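Long-range contacts in alpha-rhamnosidase (Dictyoglomus thermophilum, PDB 6I60), which probably hydrolyses terminal non-reducing alpha-L-rhamnose residues in alpha-L-rhamnosides: residues Gly198-Tyr202 / Val215-Gly219; Gln220-Lys224 / Tyr254-Tyr260; Ile294-Ser298 / Pro429-Tyr433; Ser339-Pro343 / Gly525-Lys529; Asp501-Met507 / Asp546-Trp552. All blocks are in the same frame, centred on the assembly; numbering follows the deposited sequence.

Interaction 1: Gly198-Tyr202 / Val215-Gly219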
# COMPACT_ATOMS: atom_id res chain seq x y z
N GLY A 198 -6.34 -4.59 -20.80
CA GLY A 198 -5.24 -5.05 -21.62
C GLY A 198 -4.21 -5.82 -20.82
O GLY A 198 -3.53 -5.25 -19.96
N LEU A 199 -4.09 -7.12 -21.08
CA LEU A 199 -3.19 -7.99 -20.34
C LEU A 199 -1.87 -8.14 -21.09
O LEU A 199 -1.87 -8.32 -22.31
CB LEU A 199 -3.83 -9.36 -20.12
CG LEU A 199 -5.09 -9.38 -19.25
CD1 LEU A 199 -5.31 -10.77 -18.68
CD2 LEU A 199 -4.99 -8.35 -18.14
N GLY A 200 -0.76 -8.04 -20.37
CA GLY A 200 -0.77 -7.75 -18.94
C GLY A 200 -0.72 -6.26 -18.66
O GLY A 200 -1.12 -5.80 -17.59
N LEU A 201 -0.21 -5.50 -19.63
CA LEU A 201 -0.15 -4.05 -19.57
C LEU A 201 -0.68 -3.47 -20.87
O LEU A 201 -0.70 -4.14 -21.91
CB LEU A 201 1.28 -3.56 -19.31
CG LEU A 201 1.96 -4.10 -18.05
CD1 LEU A 201 3.45 -3.77 -18.05
CD2 LEU A 201 1.28 -3.56 -16.80
N TYR A 202 -1.12 -2.22 -20.82
CA TYR A 202 -1.69 -1.58 -22.00
C TYR A 202 -1.50 -0.08 -21.93
O TYR A 202 -1.21 0.49 -20.87
CB TYR A 202 -3.19 -1.92 -22.14
CG TYR A 202 -4.08 -1.20 -21.15
CD1 TYR A 202 -4.35 -1.75 -19.91
CD2 TYR A 202 -4.65 0.03 -21.46
CE1 TYR A 202 -5.16 -1.09 -19.00
CE2 TYR A 202 -5.46 0.69 -20.56
CZ TYR A 202 -5.71 0.13 -19.33
OH TYR A 202 -6.52 0.78 -18.43
N VAL A 215 -0.11 4.58 -15.22
CA VAL A 215 0.88 3.78 -15.93
C VAL A 215 0.89 2.38 -15.31
O VAL A 215 0.42 2.17 -14.19
CB VAL A 215 2.29 4.40 -15.88
CG1 VAL A 215 2.36 5.63 -16.76
CG2 VAL A 215 2.67 4.74 -14.45
N LEU A 216 1.44 1.43 -16.07
CA LEU A 216 1.55 0.03 -15.63
C LEU A 216 0.20 -0.51 -15.16
O LEU A 216 0.09 -1.16 -14.12
CB LEU A 216 2.61 -0.12 -14.54
CG LEU A 216 4.04 0.25 -14.94
CD1 LEU A 216 5.03 -0.16 -13.87
CD2 LEU A 216 4.40 -0.37 -16.28
N ASP A 217 -0.84 -0.23 -15.94
CA ASP A 217 -2.24 -0.62 -15.83
C ASP A 217 -2.53 -1.84 -16.70
O ASP A 217 -2.01 -1.95 -17.81
CB ASP A 217 -3.15 0.54 -16.26
CG ASP A 217 -4.47 0.56 -15.50
OD1 ASP A 217 -4.43 0.60 -14.25
OD2 ASP A 217 -5.53 0.53 -16.15
N PRO A 218 -3.35 -2.79 -16.23
CA PRO A 218 -4.02 -2.77 -14.92
C PRO A 218 -3.15 -3.30 -13.79
O PRO A 218 -1.96 -3.55 -13.98
CB PRO A 218 -5.22 -3.69 -15.15
CG PRO A 218 -4.73 -4.69 -16.14
CD PRO A 218 -3.74 -3.97 -17.02
N GLY A 219 -3.76 -3.48 -12.61
CA GLY A 219 -3.03 -3.99 -11.48
C GLY A 219 -2.73 -5.48 -11.58
O GLY A 219 -3.41 -6.24 -12.27

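Interaction 2: Gln220-Lys224 / Tyr254-Tyr260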
# COMPACT_ATOMS: atom_id res chain seq x y z
N GLN A 220 -1.70 -5.89 -10.86
CA GLN A 220 -1.27 -7.29 -10.86
C GLN A 220 -2.21 -8.11 -9.99
O GLN A 220 -2.34 -7.86 -8.79
CB GLN A 220 0.17 -7.40 -10.37
CG GLN A 220 1.13 -6.45 -11.05
CD GLN A 220 2.56 -6.64 -10.58
OE1 GLN A 220 2.86 -7.56 -9.82
NE2 GLN A 220 3.45 -5.77 -11.03
N THR A 221 -2.87 -9.10 -10.60
CA THR A 221 -3.71 -10.04 -9.88
C THR A 221 -3.51 -11.42 -10.49
O THR A 221 -2.83 -11.58 -11.51
CB THR A 221 -5.20 -9.66 -9.94
OG1 THR A 221 -5.54 -9.28 -11.28
CG2 THR A 221 -5.49 -8.51 -8.99
N ASP A 222 -4.12 -12.42 -9.87
CA ASP A 222 -4.18 -13.75 -10.46
C ASP A 222 -5.15 -13.70 -11.63
O ASP A 222 -6.37 -13.81 -11.46
CB ASP A 222 -4.62 -14.78 -9.42
CG ASP A 222 -4.58 -16.20 -9.96
OD1 ASP A 222 -4.37 -16.37 -11.18
OD2 ASP A 222 -4.76 -17.15 -9.16
N TYR A 223 -4.61 -13.51 -12.84
CA TYR A 223 -5.45 -13.30 -14.02
C TYR A 223 -6.33 -14.49 -14.33
O TYR A 223 -7.33 -14.34 -15.04
CB TYR A 223 -4.58 -12.95 -15.23
CG TYR A 223 -3.67 -11.76 -15.01
CD1 TYR A 223 -4.18 -10.47 -14.93
CD2 TYR A 223 -2.29 -11.93 -14.87
CE1 TYR A 223 -3.35 -9.38 -14.73
CE2 TYR A 223 -1.46 -10.85 -14.67
CZ TYR A 223 -1.99 -9.57 -14.60
OH TYR A 223 -1.16 -8.50 -14.40
N LYS A 224 -6.00 -15.68 -13.81
CA LYS A 224 -6.86 -16.84 -14.00
C LYS A 224 -8.11 -16.76 -13.13
O LYS A 224 -9.14 -17.35 -13.47
CB LYS A 224 -6.09 -18.12 -13.72
CG LYS A 224 -5.39 -18.71 -14.93
CD LYS A 224 -4.58 -19.94 -14.55
CE LYS A 224 -3.96 -20.59 -15.77
NZ LYS A 224 -2.84 -21.50 -15.40
N TYR A 254 1.54 -11.10 -17.19
CA TYR A 254 0.83 -12.08 -18.02
C TYR A 254 1.84 -12.71 -18.97
O TYR A 254 1.92 -12.40 -20.16
CB TYR A 254 -0.32 -11.42 -18.77
CG TYR A 254 -1.39 -12.37 -19.24
CD1 TYR A 254 -2.33 -12.88 -18.35
CD2 TYR A 254 -1.49 -12.76 -20.57
CE1 TYR A 254 -3.32 -13.75 -18.76
CE2 TYR A 254 -2.47 -13.63 -21.00
CZ TYR A 254 -3.39 -14.12 -20.09
OH TYR A 254 -4.37 -14.99 -20.51
N VAL A 255 2.65 -13.62 -18.42
CA VAL A 255 3.71 -14.28 -19.16
C VAL A 255 3.60 -15.78 -18.95
O VAL A 255 2.97 -16.26 -18.01
CB VAL A 255 5.11 -13.77 -18.75
CG1 VAL A 255 5.44 -12.47 -19.47
CG2 VAL A 255 5.17 -13.58 -17.25
N LYS A 256 4.24 -16.53 -19.86
CA LYS A 256 4.10 -17.98 -19.86
C LYS A 256 4.74 -18.63 -18.64
O LYS A 256 4.32 -19.72 -18.23
CB LYS A 256 4.69 -18.56 -21.14
CG LYS A 256 3.66 -19.04 -22.15
CD LYS A 256 3.43 -20.54 -22.04
CE LYS A 256 4.12 -21.29 -23.16
NZ LYS A 256 4.12 -22.76 -22.92
N GLU A 257 5.75 -17.99 -18.04
CA GLU A 257 6.44 -18.61 -16.92
C GLU A 257 5.54 -18.76 -15.70
O GLU A 257 5.68 -19.72 -14.94
CB GLU A 257 7.69 -17.81 -16.56
CG GLU A 257 7.45 -16.32 -16.37
CD GLU A 257 8.07 -15.48 -17.47
OE1 GLU A 257 8.24 -16.01 -18.60
OE2 GLU A 257 8.38 -14.30 -17.22
N TYR A 258 4.61 -17.82 -15.50
CA TYR A 258 3.70 -17.87 -14.37
C TYR A 258 2.41 -18.62 -14.69
O TYR A 258 1.48 -18.60 -13.88
CB TYR A 258 3.38 -16.46 -13.88
CG TYR A 258 4.60 -15.63 -13.55
CD1 TYR A 258 5.71 -16.21 -12.95
CD2 TYR A 258 4.65 -14.28 -13.85
CE1 TYR A 258 6.83 -15.46 -12.65
CE2 TYR A 258 5.76 -13.52 -13.55
CZ TYR A 258 6.85 -14.12 -12.95
OH TYR A 258 7.96 -13.37 -12.65
N GLY A 259 2.33 -19.26 -15.85
CA GLY A 259 1.15 -20.01 -16.22
C GLY A 259 0.11 -19.23 -16.99
O GLY A 259 -1.09 -19.50 -16.84
N TYR A 260 0.52 -18.27 -17.81
CA TYR A 260 -0.39 -17.45 -18.59
C TYR A 260 -0.07 -17.59 -20.07
O TYR A 260 0.81 -18.34 -20.48
CB TYR A 260 -0.32 -15.99 -18.14
CG TYR A 260 -0.69 -15.78 -16.69
CD1 TYR A 260 -1.91 -16.22 -16.19
CD2 TYR A 260 0.18 -15.14 -15.81
CE1 TYR A 260 -2.25 -16.03 -14.87
CE2 TYR A 260 -0.15 -14.95 -14.49
CZ TYR A 260 -1.37 -15.39 -14.02
OH TYR A 260 -1.71 -15.20 -12.70

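Interaction 3: Ile294-Ser298 / Pro429-Tyr433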
# COMPACT_ATOMS: atom_id res chain seq x y z
N ILE A 294 8.21 -0.89 -30.19
CA ILE A 294 8.62 -1.65 -29.02
C ILE A 294 8.77 -3.12 -29.40
O ILE A 294 7.83 -3.73 -29.93
CB ILE A 294 7.63 -1.48 -27.86
CG1 ILE A 294 7.60 -0.02 -27.40
CG2 ILE A 294 7.99 -2.39 -26.70
CD1 ILE A 294 6.30 0.69 -27.67
N THR A 295 9.94 -3.69 -29.12
CA THR A 295 10.17 -5.12 -29.34
C THR A 295 9.95 -5.88 -28.04
O THR A 295 8.80 -6.08 -27.62
CB THR A 295 11.58 -5.38 -29.88
OG1 THR A 295 12.54 -5.04 -28.88
CG2 THR A 295 11.83 -4.54 -31.13
N LEU A 296 11.03 -6.30 -27.40
CA LEU A 296 10.93 -7.02 -26.14
C LEU A 296 10.59 -6.06 -25.00
O LEU A 296 11.08 -4.93 -24.95
CB LEU A 296 12.23 -7.75 -25.83
CG LEU A 296 12.72 -8.72 -26.91
CD1 LEU A 296 14.07 -9.31 -26.52
CD2 LEU A 296 11.70 -9.81 -27.15
N ASN A 297 9.74 -6.53 -24.08
CA ASN A 297 9.38 -5.74 -22.91
C ASN A 297 9.17 -6.69 -21.73
O ASN A 297 8.46 -7.69 -21.85
CB ASN A 297 8.11 -4.91 -23.17
CG ASN A 297 6.90 -5.77 -23.48
OD1 ASN A 297 6.00 -5.92 -22.65
ND2 ASN A 297 6.86 -6.33 -24.69
N SER A 298 9.82 -6.38 -20.61
CA SER A 298 9.74 -7.21 -19.42
C SER A 298 9.92 -6.34 -18.19
O SER A 298 10.72 -5.41 -18.20
CB SER A 298 10.80 -8.32 -19.45
OG SER A 298 10.51 -9.33 -18.50
N PRO A 429 10.48 4.38 -20.97
CA PRO A 429 9.88 3.04 -21.04
C PRO A 429 8.45 3.05 -20.53
O PRO A 429 8.08 3.83 -19.65
CB PRO A 429 10.79 2.20 -20.13
CG PRO A 429 12.04 3.01 -19.96
CD PRO A 429 11.61 4.43 -20.04
N ARG A 430 7.63 2.17 -21.10
CA ARG A 430 6.22 2.10 -20.78
C ARG A 430 5.76 0.76 -20.24
O ARG A 430 4.67 0.69 -19.66
CB ARG A 430 5.38 2.42 -22.03
CG ARG A 430 5.86 1.71 -23.27
CD ARG A 430 4.82 1.71 -24.38
NE ARG A 430 4.57 3.05 -24.93
CZ ARG A 430 5.46 3.79 -25.58
NH1 ARG A 430 6.69 3.35 -25.79
NH2 ARG A 430 5.11 4.98 -26.04
N PHE A 431 6.55 -0.30 -20.39
CA PHE A 431 6.15 -1.65 -19.99
C PHE A 431 7.15 -2.28 -19.03
O PHE A 431 7.35 -3.49 -19.04
CB PHE A 431 5.95 -2.54 -21.22
CG PHE A 431 4.79 -2.14 -22.08
CD1 PHE A 431 3.57 -1.80 -21.52
CD2 PHE A 431 4.92 -2.09 -23.46
CE1 PHE A 431 2.50 -1.43 -22.31
CE2 PHE A 431 3.85 -1.72 -24.26
CZ PHE A 431 2.64 -1.39 -23.68
N THR A 432 7.78 -1.46 -18.19
CA THR A 432 8.76 -1.95 -17.23
C THR A 432 8.96 -0.89 -16.16
O THR A 432 8.49 0.24 -16.27
CB THR A 432 10.09 -2.29 -17.91
OG1 THR A 432 11.06 -2.64 -16.92
CG2 THR A 432 10.60 -1.09 -18.70
N TYR A 433 9.68 -1.28 -15.10
CA TYR A 433 10.11 -0.34 -14.08
C TYR A 433 11.31 -0.93 -13.35
O TYR A 433 11.47 -2.15 -13.28
CB TYR A 433 8.97 -0.01 -13.10
CG TYR A 433 8.71 -1.04 -12.02
CD1 TYR A 433 9.30 -0.93 -10.77
CD2 TYR A 433 7.84 -2.10 -12.25
CE1 TYR A 433 9.05 -1.86 -9.78
CE2 TYR A 433 7.58 -3.04 -11.27
CZ TYR A 433 8.19 -2.91 -10.04
OH TYR A 433 7.94 -3.84 -9.05

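Interaction 4: Ser339-Pro343 / Gly525-Lys529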
# COMPACT_ATOMS: atom_id res chain seq x y z
N SER A 339 -14.04 -4.37 -11.45
CA SER A 339 -13.52 -3.01 -11.42
C SER A 339 -13.45 -2.55 -9.97
O SER A 339 -14.45 -2.09 -9.40
CB SER A 339 -14.37 -2.06 -12.26
OG SER A 339 -13.83 -0.75 -12.24
N GLU A 340 -12.27 -2.67 -9.36
CA GLU A 340 -12.06 -2.25 -7.99
C GLU A 340 -11.62 -0.79 -7.96
O GLU A 340 -10.88 -0.33 -8.84
CB GLU A 340 -11.02 -3.13 -7.30
CG GLU A 340 -11.44 -4.58 -7.14
CD GLU A 340 -10.86 -5.21 -5.89
OE1 GLU A 340 -10.30 -6.32 -5.99
OE2 GLU A 340 -10.98 -4.60 -4.81
N ILE A 341 -12.07 -0.06 -6.95
CA ILE A 341 -11.71 1.34 -6.75
C ILE A 341 -10.53 1.36 -5.79
O ILE A 341 -10.69 1.15 -4.58
CB ILE A 341 -12.89 2.17 -6.24
CG1 ILE A 341 -14.16 1.85 -7.04
CG2 ILE A 341 -12.56 3.65 -6.32
CD1 ILE A 341 -14.18 2.46 -8.42
N TYR A 342 -9.34 1.61 -6.32
CA TYR A 342 -8.12 1.64 -5.53
C TYR A 342 -7.12 2.53 -6.25
O TYR A 342 -7.22 2.73 -7.46
CB TYR A 342 -7.56 0.23 -5.32
CG TYR A 342 -6.88 -0.38 -6.52
CD1 TYR A 342 -7.55 -0.53 -7.73
CD2 TYR A 342 -5.57 -0.84 -6.45
CE1 TYR A 342 -6.94 -1.09 -8.83
CE2 TYR A 342 -4.94 -1.41 -7.54
CZ TYR A 342 -5.63 -1.53 -8.73
OH TYR A 342 -5.02 -2.10 -9.83
N PRO A 343 -6.15 3.08 -5.52
CA PRO A 343 -5.17 3.97 -6.15
C PRO A 343 -4.38 3.25 -7.23
O PRO A 343 -3.83 2.16 -6.98
CB PRO A 343 -4.27 4.40 -4.98
CG PRO A 343 -5.13 4.23 -3.77
CD PRO A 343 -6.00 3.04 -4.06
N GLY A 525 -8.09 1.69 0.39
CA GLY A 525 -8.38 1.25 -0.96
C GLY A 525 -7.37 0.25 -1.48
O GLY A 525 -7.72 -0.67 -2.23
N PHE A 526 -6.11 0.41 -1.09
CA PHE A 526 -5.07 -0.51 -1.53
C PHE A 526 -5.22 -1.88 -0.87
O PHE A 526 -5.10 -2.92 -1.53
CB PHE A 526 -3.69 0.08 -1.24
CG PHE A 526 -2.56 -0.67 -1.87
CD1 PHE A 526 -2.19 -0.42 -3.18
CD2 PHE A 526 -1.85 -1.62 -1.14
CE1 PHE A 526 -1.14 -1.11 -3.76
CE2 PHE A 526 -0.80 -2.31 -1.72
CZ PHE A 526 -0.45 -2.05 -3.03
N TYR A 527 -5.48 -1.90 0.44
CA TYR A 527 -5.54 -3.16 1.16
C TYR A 527 -6.81 -3.93 0.85
O TYR A 527 -6.81 -5.17 0.88
CB TYR A 527 -5.40 -2.92 2.66
CG TYR A 527 -3.98 -2.65 3.09
CD1 TYR A 527 -2.92 -3.31 2.48
CD2 TYR A 527 -3.69 -1.73 4.09
CE1 TYR A 527 -1.62 -3.07 2.86
CE2 TYR A 527 -2.39 -1.49 4.48
CZ TYR A 527 -1.36 -2.16 3.86
OH TYR A 527 -0.06 -1.92 4.25
N ARG A 528 -7.91 -3.23 0.55
CA ARG A 528 -9.14 -3.91 0.16
C ARG A 528 -8.94 -4.71 -1.12
O ARG A 528 -9.46 -5.82 -1.26
CB ARG A 528 -10.27 -2.90 0.00
CG ARG A 528 -10.99 -2.57 1.30
CD ARG A 528 -11.96 -1.42 1.10
NE ARG A 528 -13.35 -1.85 1.20
CZ ARG A 528 -14.25 -1.72 0.22
NH1 ARG A 528 -13.90 -1.18 -0.94
NH2 ARG A 528 -15.49 -2.14 0.41
N LYS A 529 -8.18 -4.15 -2.07
CA LYS A 529 -7.85 -4.89 -3.28
C LYS A 529 -6.91 -6.06 -2.98
O LYS A 529 -7.06 -7.14 -3.55
CB LYS A 529 -7.23 -3.95 -4.31
CG LYS A 529 -6.79 -4.63 -5.60
CD LYS A 529 -5.28 -4.64 -5.73
CE LYS A 529 -4.84 -5.18 -7.07
NZ LYS A 529 -3.65 -6.06 -6.94

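Interaction 5: Asp501-Met507 / Asp546-Trp552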
# COMPACT_ATOMS: atom_id res chain seq x y z
N ASP A 501 14.96 -9.63 -9.80
CA ASP A 501 14.05 -10.53 -10.49
C ASP A 501 13.06 -11.17 -9.52
O ASP A 501 12.87 -12.39 -9.52
CB ASP A 501 14.85 -11.62 -11.22
CG ASP A 501 15.91 -12.27 -10.35
OD1 ASP A 501 16.08 -11.84 -9.18
OD2 ASP A 501 16.57 -13.21 -10.82
N GLU A 502 12.43 -10.35 -8.69
CA GLU A 502 11.44 -10.84 -7.73
C GLU A 502 10.23 -9.92 -7.71
O GLU A 502 9.31 -10.08 -8.52
CB GLU A 502 12.06 -10.96 -6.34
CG GLU A 502 11.26 -11.82 -5.37
CD GLU A 502 12.09 -12.33 -4.21
OE1 GLU A 502 11.55 -13.12 -3.39
OE2 GLU A 502 13.27 -11.95 -4.11
N ARG A 503 10.23 -8.96 -6.79
CA ARG A 503 9.14 -7.99 -6.65
C ARG A 503 7.80 -8.68 -6.41
O ARG A 503 6.74 -8.16 -6.79
CB ARG A 503 9.06 -7.06 -7.87
CG ARG A 503 10.41 -6.54 -8.33
CD ARG A 503 10.31 -5.89 -9.70
NE ARG A 503 11.61 -5.81 -10.36
CZ ARG A 503 11.93 -4.89 -11.28
NH1 ARG A 503 11.04 -3.98 -11.64
NH2 ARG A 503 13.14 -4.89 -11.82
N MET A 504 7.83 -9.84 -5.77
CA MET A 504 6.62 -10.60 -5.50
C MET A 504 5.88 -10.03 -4.29
O MET A 504 6.43 -9.26 -3.50
CB MET A 504 6.95 -12.08 -5.27
CG MET A 504 7.37 -12.82 -6.53
SD MET A 504 6.29 -12.45 -7.93
CE MET A 504 7.13 -13.34 -9.24
N GLY A 505 4.62 -10.43 -4.15
CA GLY A 505 3.82 -9.99 -3.03
C GLY A 505 3.95 -10.89 -1.82
O GLY A 505 2.99 -11.56 -1.43
N TRP A 506 5.14 -10.91 -1.21
CA TRP A 506 5.37 -11.75 -0.05
C TRP A 506 4.48 -11.31 1.11
O TRP A 506 4.44 -10.13 1.47
CB TRP A 506 6.85 -11.69 0.35
CG TRP A 506 7.74 -12.48 -0.55
CD1 TRP A 506 8.37 -12.04 -1.68
CD2 TRP A 506 8.10 -13.86 -0.40
NE1 TRP A 506 9.10 -13.06 -2.24
CE2 TRP A 506 8.96 -14.19 -1.48
CE3 TRP A 506 7.79 -14.85 0.53
CZ2 TRP A 506 9.50 -15.46 -1.64
CZ3 TRP A 506 8.33 -16.11 0.37
CH2 TRP A 506 9.17 -16.41 -0.71
N MET A 507 3.78 -12.28 1.70
CA MET A 507 2.77 -11.97 2.71
C MET A 507 3.40 -11.48 4.02
O MET A 507 2.80 -10.65 4.71
CB MET A 507 1.90 -13.19 2.97
CG MET A 507 0.92 -13.49 1.85
SD MET A 507 -0.64 -12.63 2.09
CE MET A 507 -1.50 -13.79 3.16
N ASP A 546 2.72 -18.03 0.26
CA ASP A 546 3.64 -17.08 0.87
C ASP A 546 3.75 -15.80 0.04
O ASP A 546 4.08 -14.74 0.59
CB ASP A 546 5.01 -17.71 1.07
CG ASP A 546 5.11 -18.50 2.35
OD1 ASP A 546 4.35 -18.19 3.30
OD2 ASP A 546 5.93 -19.44 2.42
N VAL A 547 3.49 -15.87 -1.26
CA VAL A 547 3.41 -14.69 -2.11
C VAL A 547 2.01 -14.62 -2.71
O VAL A 547 1.43 -15.64 -3.12
CB VAL A 547 4.50 -14.69 -3.21
CG1 VAL A 547 5.83 -15.13 -2.64
CG2 VAL A 547 4.12 -15.57 -4.39
N ILE A 548 1.45 -13.42 -2.72
CA ILE A 548 0.11 -13.17 -3.26
C ILE A 548 0.19 -11.92 -4.14
O ILE A 548 0.63 -10.87 -3.66
CB ILE A 548 -0.94 -13.00 -2.15
CG1 ILE A 548 -0.89 -14.17 -1.17
CG2 ILE A 548 -2.33 -12.86 -2.75
CD1 ILE A 548 -1.47 -15.45 -1.70
N PRO A 549 -0.23 -11.98 -5.42
CA PRO A 549 -0.76 -13.13 -6.15
C PRO A 549 0.26 -14.26 -6.33
O PRO A 549 1.46 -13.99 -6.38
CB PRO A 549 -1.14 -12.54 -7.51
CG PRO A 549 -1.27 -11.08 -7.27
CD PRO A 549 -0.25 -10.76 -6.24
N PRO A 550 -0.21 -15.50 -6.42
CA PRO A 550 0.69 -16.66 -6.42
C PRO A 550 1.32 -16.93 -7.79
O PRO A 550 1.16 -18.00 -8.38
CB PRO A 550 -0.23 -17.80 -5.97
CG PRO A 550 -1.57 -17.41 -6.51
CD PRO A 550 -1.63 -15.90 -6.47
N TYR A 551 2.05 -15.93 -8.30
CA TYR A 551 2.89 -16.18 -9.48
C TYR A 551 3.93 -17.24 -9.17
O TYR A 551 4.26 -18.08 -10.03
CB TYR A 551 3.55 -14.88 -9.94
CG TYR A 551 2.57 -13.75 -10.16
CD1 TYR A 551 1.65 -13.80 -11.20
CD2 TYR A 551 2.57 -12.63 -9.34
CE1 TYR A 551 0.75 -12.76 -11.41
CE2 TYR A 551 1.68 -11.59 -9.54
CZ TYR A 551 0.77 -11.66 -10.58
OH TYR A 551 -0.12 -10.64 -10.78
N TRP A 552 4.47 -17.23 -7.95
CA TRP A 552 5.25 -18.33 -7.41
C TRP A 552 4.35 -19.10 -6.44
O TRP A 552 3.90 -18.54 -5.44
CB TRP A 552 6.50 -17.83 -6.69
CG TRP A 552 7.52 -17.19 -7.57
CD1 TRP A 552 7.53 -17.16 -8.94
CD2 TRP A 552 8.69 -16.48 -7.15
NE1 TRP A 552 8.64 -16.47 -9.39
CE2 TRP A 552 9.37 -16.04 -8.31
CE3 TRP A 552 9.23 -16.16 -5.90
CZ2 TRP A 552 10.55 -15.32 -8.25
CZ3 TRP A 552 10.41 -15.44 -5.84
CH2 TRP A 552 11.06 -15.03 -7.02

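Interaction 1: Gly198-Tyr202 / Val215-Gly219
Tyr-202 and Asp-217 make both hydrogen bonds of this contact. The phenol OH gives to OD2 of Asp-217, modelled 2.5 Å away, too short to be trusted to the decimal. With chi1 at 74°, the Tyr-202 ring swings alongside the acid, its plane 63° from the carboxylate. The second bond, from N of Tyr-202 to O of Asp-217, is weak at 3.2 Å, and the same carbonyl takes a CA-H of Leu-201. Pro-218, which follows a cis peptide, turns its CD to the carbonyl oxygens of both Gly-198 and Gly-200. Among the apolar contacts, that CD meets the edge of the Tyr-202 ring at 3.7 Å from CD1, and Leu-199 touches the proline CG. Leu-201 and Leu-216 run side by side, CD1 to CD2 3.9 Å, as suits a buried place. Gly-200, itself after a cis peptide, forms with Leu-201 a classic beta bulge opposite Gly-250 of strand 242-250. On strand 226-233, Thr-230 bonds to OD2 of Asp-217 and Tyr-232 to the hydroxyl of Tyr-202.

Interaction 2: Gln220-Lys224 / Tyr254-Tyr260
An aromatic cluster of Tyr-223, Tyr-254 and Tyr-260 joins two loops of the alpha-L-rhamnosidase N-terminal domain, one leading into strand 226-233 and the other into strand 264-273. Tyr-223 is the middle ring. Its CD2 edge points into the face of Tyr-260, a T-shaped pair with centroids 5.3 Å apart and planes at 74°. Tyr-254 brings its own edge to the face of Tyr-223 in an offset edge-to-face pair, centroids 5.5 Å apart, while CB of Tyr-260 lies over the centre of the Tyr-254 ring. Tyrosine suits the two outer places because each ring packs in the interior while its hydroxyl reaches a polar group, Lys-264 for Tyr-254 and Asp-222 for Tyr-260. Asp-222 begins an Asx turn: with CG swung beside the carbonyl carbon (chi1 -175°), OD1 accepts from N of Lys-224 at 3.2 Å, the donor standing above the carboxylate plane, and takes a weak bond from OH of Tyr-260 at 3.3 Å. Putting an alanine at Tyr-260 would probably leave the Tyr-223 ring freer to turn, having lost the face it points into, and cost Asp-222 its hydroxyl partner. Gly-259, whose positive phi is easiest without a side chain, offers its carbonyl to Lys-224, whose extended chain brings NZ within 3.0 Å of O of Gly-259, on a lone pair at a C=O...N angle of 140°.

Interaction 3: Ile294-Ser298 / Pro429-Tyr433
OG1 of Thr-432 lies 3.1 Å from O of Ser-298, a weak hydrogen bond at most, and the carbonyl of Leu-299 is also within reach of that proton. The hydroxyl gets there by standing anti to the threonine's backbone N (chi1 175°). Next along, CB of Phe-431 packs 3.7 Å from OD1 of Asn-297, amide and ring planes 52° apart; that oxygen is taken by the backbone N of Asn-251. Glu-303 OE1 accepts the backbone N-H groups of both Arg-430 and Phe-431. The contact lays a loop of the concanavalin-like domain against strand 288-298 of the N-terminal domain. Ile-294 uses its CD1 end, which sits 3.7 Å from CD of Arg-430 and also meets NH1. That CD lies 3.6 Å above the Phe-431 plane, toward the rim; beyond it the chain bends at chi3 (67°) and NE makes a salt bridge to Glu-203. Long and flexible, arginine can offer methylenes to apolar neighbours and still deliver its charge. A serine in its place would probably leave Glu-203 without this cationic partner and uncover CD1 of Ile-294.

Interaction 4: Ser339-Pro343 / Gly525-Lys529
Tyr-342 and Lys-529 carry an apolar contact that lays the loop between strands 336-338 and 345-351, in the N-terminal domain, against helix 524-535 of the six-hairpin glycosidase domain. CG of Lys-529 stands over the Tyr-342 ring in a CH-pi contact, 4.2 Å from the centroid and 16° off the normal, and CD follows at 3.7 Å from CE2 of Tyr-342. The lysine bends at chi2 (-111°), laying its methylenes along the ring, while NZ is held by Asp-533 and the carbonyls of Gln-220 and Ser-492. At Gly-525 the two backbones come near, CB of Tyr-342 lying 3.2 Å from the glycine O. Glycine fits because a side chain there would probably crowd CD of Pro-343, which lies 4.0 Å from N of Phe-526. Glu-340 rests its OE2 3.5 Å from CA of Lys-529, but its other oxygen, OE1, is held by Arg-226 and Asn-532. Strand 226-233 runs beside the contact, and its Leu-228 touches Glu-340, Tyr-342 and Lys-529, so strand, loop and helix meet.

Interaction 5: Asp501-Met507 / Asp546-Trp552
Met-504 crosses Trp-552 at about a right angle and lays its methyl over the indole face, CE 3.7 Å from the centroid of the five-membered ring and 20° off its normal. A bend at chi2 (-45°) turns the thioether back over the ring, making a Met-aromatic contact; a long unbranched side chain suits this flat surface. Trp-506 is covered by a branched residue: CG1 of Val-547 sits over its six-membered ring, 3.5 Å from the centroid. CZ2 of Trp-506 faces the edge of Trp-552. Between them Glu-502 packs CG 3.6 Å from CH2 of Trp-552 and accepts from NE1 of Trp-506 at OE1, 2.7 Å away; the bond is bent, reaching OE1 on its anti side, with OE1 29° out of the indole plane. Both segments, of the six-hairpin glycosidase domain, are largely loop, the first entering helix 507-512 with Trp-506 at the N-cap. A single beta bridge joins Trp-506 and Val-547: Ile-548 N gives to O of Gly-505, and Met-507 N to O of Asp-546, both at 2.7 Å. Gly-505 centres an inverse gamma turn where a side chain would probably collide with the Ile-548 carbonyl. CG of Met-507 meets CG1 of Ile-548 at 3.6 Å, and the bend beyond keeps SD against the same atom. Triethylene glycol, probably from the crystallisation liquor, lies beside Trp-506.

In the fold
From the N terminus, interaction 1 closes a short loop, 12 residues between its segments, and interaction 2 follows in series with 29; both stay within the N-terminal domain. Interaction 3 spans 130 residues to bring in the concanavalin-like domain. Interaction 4 opens inside that span and reaches the glycosidase domain, so 3 and 4 cross. Interaction 5, wholly within the glycosidase domain, crosses 4 in turn; no contact nests in another. Leu-201 and Leu-216 of interaction 1 pack on residues 430-433. The carbonyls of Gln-220 and Thr-221 probably bond to Lys-529 and to the Tyr-551 hydroxyl, and Tyr-258 meets Met-504, tying the N-terminal domain to the glycosidase domain; Tyr-433 O probably bonds to Arg-503 NH1, tying in the concanavalin-like domain.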